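Local coordinates for outer membrane protein Omp121 (Bacteroides thetaiotaomicron, PDB 5FQ8) that probably imports nutrients across the bacterial outer membrane as a TonB-dependent transporter, and binds metal ions, at residues N458-N466 with I474-G482; N536-D547 with S558-I569. All blocks are in the same frame, centred on the assembly; numbering follows the deposited sequence.

Contact 1 of 2, residues N458-N466 with I474-G482. With KR0 (3-decanoyloxypropyl decanoate), chain K.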
# COMPACT_ATOMS: atom_id res chain seq x y z
N ASN B 458 32.89 1.93 -4.65
CA ASN B 458 33.98 2.82 -4.99
C ASN B 458 35.22 2.00 -5.28
O ASN B 458 35.55 1.09 -4.52
CB ASN B 458 34.23 3.82 -3.87
CG ASN B 458 35.10 4.95 -4.31
OD1 ASN B 458 34.67 5.81 -5.07
ND2 ASN B 458 36.34 4.97 -3.83
N GLN B 459 35.90 2.32 -6.37
CA GLN B 459 37.10 1.59 -6.73
C GLN B 459 38.19 2.58 -7.10
O GLN B 459 37.95 3.50 -7.89
CB GLN B 459 36.83 0.62 -7.87
CG GLN B 459 35.89 -0.47 -7.44
CD GLN B 459 36.01 -1.69 -8.28
OE1 GLN B 459 36.67 -1.68 -9.31
NE2 GLN B 459 35.36 -2.77 -7.86
N ASP B 460 39.37 2.39 -6.52
CA ASP B 460 40.52 3.22 -6.82
C ASP B 460 41.68 2.34 -7.23
O ASP B 460 41.96 1.33 -6.58
CB ASP B 460 40.89 4.08 -5.62
CG ASP B 460 39.89 5.16 -5.35
OD1 ASP B 460 40.00 6.24 -5.97
OD2 ASP B 460 38.99 4.93 -4.52
N ILE B 461 42.32 2.70 -8.34
CA ILE B 461 43.57 2.11 -8.77
C ILE B 461 44.58 3.24 -8.84
O ILE B 461 44.31 4.27 -9.47
CB ILE B 461 43.43 1.40 -10.12
CG1 ILE B 461 42.33 0.37 -10.05
CG2 ILE B 461 44.69 0.70 -10.50
CD1 ILE B 461 42.04 -0.25 -11.38
N MET B 462 45.72 3.07 -8.18
CA MET B 462 46.69 4.15 -8.03
C MET B 462 48.10 3.63 -8.24
O MET B 462 48.38 2.44 -8.09
CB MET B 462 46.61 4.79 -6.65
CG MET B 462 45.23 5.21 -6.23
SD MET B 462 45.22 5.65 -4.52
CE MET B 462 43.55 6.17 -4.30
N VAL B 463 49.00 4.55 -8.55
CA VAL B 463 50.43 4.26 -8.55
C VAL B 463 51.15 5.45 -7.92
O VAL B 463 50.96 6.60 -8.33
CB VAL B 463 50.97 3.97 -9.96
CG1 VAL B 463 50.59 5.08 -10.90
CG2 VAL B 463 52.46 3.81 -9.93
N ASN B 464 51.97 5.17 -6.91
CA ASN B 464 52.72 6.20 -6.21
C ASN B 464 54.20 6.07 -6.52
O ASN B 464 54.71 4.98 -6.75
CB ASN B 464 52.50 6.10 -4.70
CG ASN B 464 53.06 7.30 -3.96
OD1 ASN B 464 54.14 7.24 -3.39
ND2 ASN B 464 52.33 8.41 -4.00
N PHE B 465 54.88 7.22 -6.53
CA PHE B 465 56.31 7.28 -6.81
C PHE B 465 56.94 8.25 -5.84
O PHE B 465 56.57 9.42 -5.82
CB PHE B 465 56.55 7.71 -8.26
CG PHE B 465 57.96 8.02 -8.57
CD1 PHE B 465 58.96 7.11 -8.31
CD2 PHE B 465 58.29 9.22 -9.16
CE1 PHE B 465 60.27 7.40 -8.62
CE2 PHE B 465 59.60 9.52 -9.47
CZ PHE B 465 60.59 8.60 -9.20
N ASN B 466 57.90 7.78 -5.04
CA ASN B 466 58.51 8.61 -4.00
C ASN B 466 60.02 8.41 -4.01
O ASN B 466 60.51 7.33 -3.68
CB ASN B 466 57.93 8.28 -2.63
CG ASN B 466 58.30 9.30 -1.59
OD1 ASN B 466 59.38 9.86 -1.63
ND2 ASN B 466 57.40 9.54 -0.65
N ILE B 474 60.53 14.03 -4.20
CA ILE B 474 59.48 13.96 -5.21
C ILE B 474 58.50 12.89 -4.77
O ILE B 474 58.90 11.78 -4.41
CB ILE B 474 60.07 13.63 -6.59
CG1 ILE B 474 61.25 14.54 -6.88
CG2 ILE B 474 59.03 13.80 -7.66
CD1 ILE B 474 61.90 14.24 -8.19
N ASN B 475 57.21 13.22 -4.80
CA ASN B 475 56.17 12.23 -4.57
C ASN B 475 55.06 12.44 -5.58
O ASN B 475 54.32 13.42 -5.50
CB ASN B 475 55.62 12.31 -3.14
CG ASN B 475 54.71 11.14 -2.81
OD1 ASN B 475 53.82 10.79 -3.57
ND2 ASN B 475 54.95 10.52 -1.66
N ALA B 476 54.94 11.51 -6.53
CA ALA B 476 53.90 11.54 -7.55
C ALA B 476 52.85 10.48 -7.25
O ALA B 476 53.15 9.45 -6.64
CB ALA B 476 54.48 11.33 -8.94
N LEU B 477 51.62 10.75 -7.67
CA LEU B 477 50.52 9.81 -7.51
C LEU B 477 49.62 9.94 -8.73
O LEU B 477 49.13 11.03 -9.01
CB LEU B 477 49.72 10.08 -6.23
CG LEU B 477 48.96 8.95 -5.53
CD1 LEU B 477 48.18 9.48 -4.36
CD2 LEU B 477 48.03 8.22 -6.46
N VAL B 478 49.41 8.83 -9.43
CA VAL B 478 48.49 8.75 -10.56
C VAL B 478 47.42 7.71 -10.23
O VAL B 478 47.75 6.62 -9.77
CB VAL B 478 49.22 8.39 -11.86
CG1 VAL B 478 48.24 7.94 -12.89
CG2 VAL B 478 49.96 9.58 -12.38
N GLY B 479 46.15 8.05 -10.48
CA GLY B 479 45.06 7.20 -10.03
C GLY B 479 43.87 7.20 -10.96
O GLY B 479 43.78 7.96 -11.92
N PHE B 480 42.95 6.30 -10.65
CA PHE B 480 41.67 6.16 -11.33
C PHE B 480 40.60 6.00 -10.27
O PHE B 480 40.81 5.31 -9.27
CB PHE B 480 41.67 4.97 -12.27
CG PHE B 480 40.29 4.52 -12.68
CD1 PHE B 480 39.60 3.58 -11.94
CD2 PHE B 480 39.69 5.03 -13.81
CE1 PHE B 480 38.35 3.19 -12.31
CE2 PHE B 480 38.44 4.63 -14.19
CZ PHE B 480 37.77 3.71 -13.43
N ASN B 481 39.44 6.61 -10.49
CA ASN B 481 38.32 6.45 -9.58
C ASN B 481 37.10 5.95 -10.34
O ASN B 481 36.90 6.31 -11.50
CB ASN B 481 38.00 7.77 -8.87
CG ASN B 481 36.99 7.59 -7.77
OD1 ASN B 481 36.17 8.47 -7.50
ND2 ASN B 481 37.02 6.44 -7.13
N GLY B 482 36.31 5.10 -9.69
CA GLY B 482 35.06 4.66 -10.25
C GLY B 482 34.00 4.55 -9.19
O GLY B 482 34.18 3.84 -8.20
C1 KR0 K . 32.48 1.64 -12.28
O1 KR0 K . 33.89 1.37 -12.32
C2 KR0 K . 32.12 1.78 -10.82
C3 KR0 K . 31.30 0.60 -10.35
C4 KR0 K . 32.91 -5.31 -10.74
O4 KR0 K . 32.09 -0.58 -10.20
C5 KR0 K . 31.38 -1.83 -10.01
C6 KR0 K . 34.24 -5.03 -10.02
C7 KR0 K . 34.39 0.06 -12.69
C8 KR0 K . 34.89 -6.27 -9.40
O8 KR0 K . 30.17 -1.80 -10.02
C9 KR0 K . 36.15 -5.91 -8.59
O9 KR0 K . 33.92 -0.51 -13.65
C10 KR0 K . 32.08 -3.15 -9.79
C11 KR0 K . 32.13 -4.03 -11.04
C12 KR0 K . 35.49 -0.60 -11.90
C13 KR0 K . 36.49 -1.21 -12.87
C14 KR0 K . 37.03 -7.13 -8.29
C15 KR0 K . 38.06 -6.86 -7.20
C16 KR0 K . 38.77 -8.11 -6.74
C17 KR0 K . 37.85 -1.44 -12.22
C18 KR0 K . 38.07 -2.88 -11.77
C19 KR0 K . 39.37 -2.98 -10.98
C20 KR0 K . 39.86 -4.41 -10.77
C21 KR0 K . 41.14 -4.42 -9.93
C22 KR0 K . 41.90 -5.74 -10.05
C23 KR0 K . 43.00 -5.91 -9.02
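Asn481 reaches across to the neighbouring strand of an antiparallel beta hairpin in the transmembrane barrel and gives its amide nitrogen to two acceptors. One bond, ND2 to Asn458 OD1 at 3.2 Å, is nearly straight (170°) and lies in the Asn481 amide plane, although it meets the Asn458 carbonyl from above that group's plane. The other runs from ND2 to the backbone oxygen Gln459 O, which also takes Gly482 N at 2.9 Å. With CG anti to the backbone N (chi1 -171°), Asn481 can lean over the partner strand in this way. Farther along the same face, Met462 CB rests 3.7 Å from Leu477 CD2, and Leu477 in turn touches Leu152 of the plug. The reverse face suits lipid: Val463 CG1 packs beside Val478 CB (3.7 Å), while Ile461 CD1 meets the diester KR0 at C19 (3.8 Å), and the long Gln459 amide lies against both acyl chains. Beyond the hairpin, Asn481 OD1 probably accepts from Arg545 NH2, and Asn483 ND2 also binds Asn458 OD1. Were this asparagine an alanine, Asn458 OD1 and Gln459 O would probably each be left one donor short, and Arg545 NH2 would lose this acceptor. Toward the hairpin's turn the amide theme returns, Asn464 ND2 meeting Asn475 OD1 on a lone pair at 2.8 Å.

Contact 2 of 2, residues N536-D547 with S558-I569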
# COMPACT_ATOMS: atom_id res chain seq x y z
N ASN B 536 62.55 19.78 3.94
CA ASN B 536 61.55 19.85 5.00
C ASN B 536 61.23 21.29 5.40
O ASN B 536 60.88 21.57 6.54
CB ASN B 536 61.99 19.03 6.21
CG ASN B 536 62.18 17.56 5.87
OD1 ASN B 536 61.41 16.99 5.09
ND2 ASN B 536 63.20 16.94 6.45
N MET B 537 61.35 22.20 4.45
CA MET B 537 61.15 23.63 4.66
C MET B 537 60.14 24.17 3.66
O MET B 537 59.24 24.95 4.02
CB MET B 537 62.49 24.35 4.55
CG MET B 537 62.49 25.87 4.68
SD MET B 537 64.17 26.53 4.45
CE MET B 537 63.98 28.24 4.92
N LEU B 538 60.29 23.78 2.40
CA LEU B 538 59.40 24.16 1.32
C LEU B 538 58.67 22.92 0.82
O LEU B 538 59.29 21.99 0.30
CB LEU B 538 60.17 24.80 0.17
CG LEU B 538 60.51 26.27 0.29
CD1 LEU B 538 61.52 26.62 -0.78
CD2 LEU B 538 59.27 27.11 0.12
N TYR B 539 57.36 22.91 0.97
CA TYR B 539 56.52 21.84 0.48
C TYR B 539 55.58 22.40 -0.57
O TYR B 539 55.00 23.47 -0.38
CB TYR B 539 55.74 21.22 1.62
CG TYR B 539 56.57 20.41 2.58
CD1 TYR B 539 57.07 19.17 2.23
CD2 TYR B 539 56.82 20.88 3.86
CE1 TYR B 539 57.81 18.42 3.11
CE2 TYR B 539 57.55 20.14 4.76
CZ TYR B 539 58.05 18.92 4.38
OH TYR B 539 58.78 18.18 5.28
N LEU B 540 55.44 21.69 -1.68
CA LEU B 540 54.59 22.13 -2.77
C LEU B 540 53.76 20.95 -3.27
O LEU B 540 54.22 19.81 -3.26
CB LEU B 540 55.42 22.70 -3.91
CG LEU B 540 54.67 23.32 -5.08
CD1 LEU B 540 54.22 24.71 -4.73
CD2 LEU B 540 55.56 23.34 -6.30
N THR B 541 52.54 21.25 -3.71
CA THR B 541 51.65 20.20 -4.18
C THR B 541 50.81 20.69 -5.34
O THR B 541 50.24 21.79 -5.29
CB THR B 541 50.75 19.73 -3.04
OG1 THR B 541 51.52 19.61 -1.85
CG2 THR B 541 50.16 18.40 -3.38
N VAL B 542 50.70 19.88 -6.38
CA VAL B 542 49.90 20.20 -7.56
C VAL B 542 48.92 19.06 -7.81
O VAL B 542 49.35 17.92 -8.04
CB VAL B 542 50.78 20.44 -8.79
CG1 VAL B 542 49.94 20.44 -10.04
CG2 VAL B 542 51.48 21.75 -8.64
N THR B 543 47.63 19.36 -7.78
CA THR B 543 46.58 18.36 -7.96
C THR B 543 45.80 18.62 -9.24
O THR B 543 45.58 19.76 -9.63
CB THR B 543 45.60 18.36 -6.80
OG1 THR B 543 45.05 19.66 -6.65
CG2 THR B 543 46.28 17.95 -5.53
N ALA B 544 45.36 17.54 -9.88
CA ALA B 544 44.58 17.61 -11.10
C ALA B 544 43.68 16.39 -11.20
O ALA B 544 44.12 15.27 -10.92
CB ALA B 544 45.47 17.69 -12.34
N ARG B 545 42.43 16.61 -11.59
CA ARG B 545 41.49 15.52 -11.72
C ARG B 545 40.48 15.84 -12.80
O ARG B 545 39.96 16.95 -12.86
CB ARG B 545 40.75 15.24 -10.41
CG ARG B 545 39.70 14.17 -10.55
CD ARG B 545 39.24 13.60 -9.23
NE ARG B 545 38.21 12.60 -9.44
CZ ARG B 545 37.84 11.70 -8.55
NH1 ARG B 545 38.41 11.66 -7.37
NH2 ARG B 545 36.90 10.82 -8.85
N ASN B 546 40.21 14.86 -13.66
CA ASN B 546 39.13 14.96 -14.62
C ASN B 546 38.11 13.87 -14.33
O ASN B 546 38.48 12.71 -14.13
CB ASN B 546 39.63 14.86 -16.06
CG ASN B 546 38.60 15.36 -17.05
OD1 ASN B 546 38.61 16.54 -17.43
ND2 ASN B 546 37.70 14.48 -17.47
N ASP B 547 36.84 14.24 -14.32
CA ASP B 547 35.76 13.33 -14.00
C ASP B 547 34.82 13.24 -15.19
O ASP B 547 34.74 14.14 -16.02
CB ASP B 547 34.98 13.80 -12.78
CG ASP B 547 35.75 13.62 -11.51
OD1 ASP B 547 36.70 12.83 -11.52
OD2 ASP B 547 35.40 14.27 -10.51
N SER B 558 32.24 15.63 -19.05
CA SER B 558 33.60 15.79 -18.57
C SER B 558 33.83 17.15 -17.94
O SER B 558 33.54 18.18 -18.56
CB SER B 558 34.57 15.59 -19.74
OG SER B 558 35.83 16.19 -19.50
N PHE B 559 34.38 17.16 -16.72
CA PHE B 559 34.87 18.39 -16.12
C PHE B 559 36.23 18.17 -15.49
O PHE B 559 36.51 17.12 -14.92
CB PHE B 559 33.90 18.96 -15.08
CG PHE B 559 33.46 17.97 -14.03
CD1 PHE B 559 32.38 17.16 -14.24
CD2 PHE B 559 34.09 17.92 -12.81
CE1 PHE B 559 31.97 16.29 -13.29
CE2 PHE B 559 33.68 17.05 -11.85
CZ PHE B 559 32.62 16.24 -12.08
N PHE B 560 37.08 19.19 -15.59
CA PHE B 560 38.45 19.15 -15.10
C PHE B 560 38.65 20.23 -14.06
O PHE B 560 38.23 21.37 -14.26
CB PHE B 560 39.42 19.34 -16.26
CG PHE B 560 40.82 19.66 -15.84
CD1 PHE B 560 41.73 18.66 -15.59
CD2 PHE B 560 41.24 20.97 -15.72
CE1 PHE B 560 43.00 18.95 -15.22
CE2 PHE B 560 42.51 21.27 -15.35
CZ PHE B 560 43.40 20.26 -15.10
N TYR B 561 39.33 19.89 -12.97
CA TYR B 561 39.61 20.88 -11.93
C TYR B 561 41.01 20.72 -11.33
O TYR B 561 41.34 19.67 -10.78
CB TYR B 561 38.57 20.81 -10.82
CG TYR B 561 38.15 19.44 -10.36
CD1 TYR B 561 37.31 18.66 -11.12
CD2 TYR B 561 38.57 18.93 -9.14
CE1 TYR B 561 36.91 17.42 -10.71
CE2 TYR B 561 38.16 17.69 -8.72
CZ TYR B 561 37.32 16.95 -9.52
OH TYR B 561 36.89 15.71 -9.14
N PRO B 562 41.84 21.75 -11.42
CA PRO B 562 43.19 21.66 -10.85
C PRO B 562 43.32 22.39 -9.54
O PRO B 562 42.39 23.03 -9.07
CB PRO B 562 44.04 22.32 -11.93
CG PRO B 562 43.11 23.31 -12.60
CD PRO B 562 41.69 22.97 -12.22
N GLY B 563 44.51 22.29 -8.95
CA GLY B 563 44.79 22.97 -7.70
C GLY B 563 46.28 23.07 -7.44
O GLY B 563 47.08 22.36 -8.05
N ILE B 564 46.63 23.96 -6.52
CA ILE B 564 48.02 24.13 -6.11
C ILE B 564 48.03 24.58 -4.66
O ILE B 564 47.22 25.42 -4.26
CB ILE B 564 48.74 25.13 -7.04
CG1 ILE B 564 50.22 25.20 -6.70
CG2 ILE B 564 48.10 26.49 -6.97
CD1 ILE B 564 51.03 26.09 -7.62
N THR B 565 48.91 23.99 -3.87
CA THR B 565 49.08 24.37 -2.47
C THR B 565 50.56 24.48 -2.14
O THR B 565 51.40 23.80 -2.74
CB THR B 565 48.43 23.38 -1.51
OG1 THR B 565 49.10 22.12 -1.59
CG2 THR B 565 46.99 23.19 -1.83
N GLY B 566 50.86 25.32 -1.17
CA GLY B 566 52.23 25.52 -0.74
C GLY B 566 52.31 25.71 0.75
O GLY B 566 51.37 26.19 1.40
N SER B 567 53.45 25.31 1.30
CA SER B 567 53.71 25.41 2.73
C SER B 567 55.18 25.74 2.92
O SER B 567 56.04 25.11 2.31
CB SER B 567 53.37 24.11 3.44
OG SER B 567 53.73 24.18 4.80
N PHE B 568 55.44 26.74 3.75
CA PHE B 568 56.79 27.23 3.99
C PHE B 568 57.00 27.25 5.50
O PHE B 568 56.39 28.05 6.20
CB PHE B 568 56.95 28.61 3.37
CG PHE B 568 58.24 29.29 3.69
CD1 PHE B 568 59.45 28.74 3.32
CD2 PHE B 568 58.24 30.51 4.33
CE1 PHE B 568 60.62 29.38 3.60
CE2 PHE B 568 59.41 31.16 4.61
CZ PHE B 568 60.60 30.60 4.25
N ILE B 569 57.83 26.33 5.99
CA ILE B 569 58.14 26.28 7.41
C ILE B 569 59.41 27.09 7.61
O ILE B 569 60.51 26.61 7.38
CB ILE B 569 58.32 24.84 7.91
CG1 ILE B 569 57.15 23.98 7.50
CG2 ILE B 569 58.42 24.83 9.42
CD1 ILE B 569 57.46 23.17 6.32
O HOH W 1 37.29 18.53 -19.00
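Tyr561 and Arg545, paired across the strands, share a single carboxylate, that of Asp547. The hydroxyl Tyr561 OH donates to Asp547 OD2, which lies at the edge of the phenol ring, while Arg545 NE forms a salt bridge with Asp547 OD1, which offers its syn lone pair, at 2.6 Å. Both carboxylate oxygens are thus engaged within a buried patch, where the charges probably offset each other. Tyr561 CG sits between its backbone N and carbonyl carbon (chi1 43°), which carries the ring over the opposite strand, where Arg545 CB packs on its face 4.2 Å from the ring centroid. Asp547 CB covers a face of Phe559, 3.9 Å from that centroid. On the other side of the sheet Asn546 ND2 binds Ser558 OG (3.2 Å), and a water links this hydroxyl to Asn546 OD1. Toward the far end of that side Leu538 CD2 meets Phe568 CD1 at 3.6 Å, apolar groups suited to a lipid-facing surface. Inward, Thr541 lies beside Thr565, and Thr543 pairs with Gly563, where a side chain would run into Thr543 OG1. A mixed inward side and an outward one largely apolar beyond Asn546 and Ser558 mark an antiparallel hairpin of a TonB-dependent receptor barrel.

Overall arrangement
Contacts 1 and 2 are two hairpins of one barrel wall, their centres about 14 Å apart and separated by the single strand 513-534, which pairs with strand 472-495 on one side and strand 538-549 on the other. On the inner side a probable hydrogen bond spans this intervening strand, with Asn481 OD1 of contact 1 standing 2.8 Å from Arg545 NH2 of contact 2. The same arginine also reaches Ala151 O of the plug through a weak bond, so wall and plug meet near this junction. Only contact 1 helps form the KR0 site, on the outer surface; the Arg545 side chain remains about 10 Å from a bound KR0. Both contacts lie away from the metal sites.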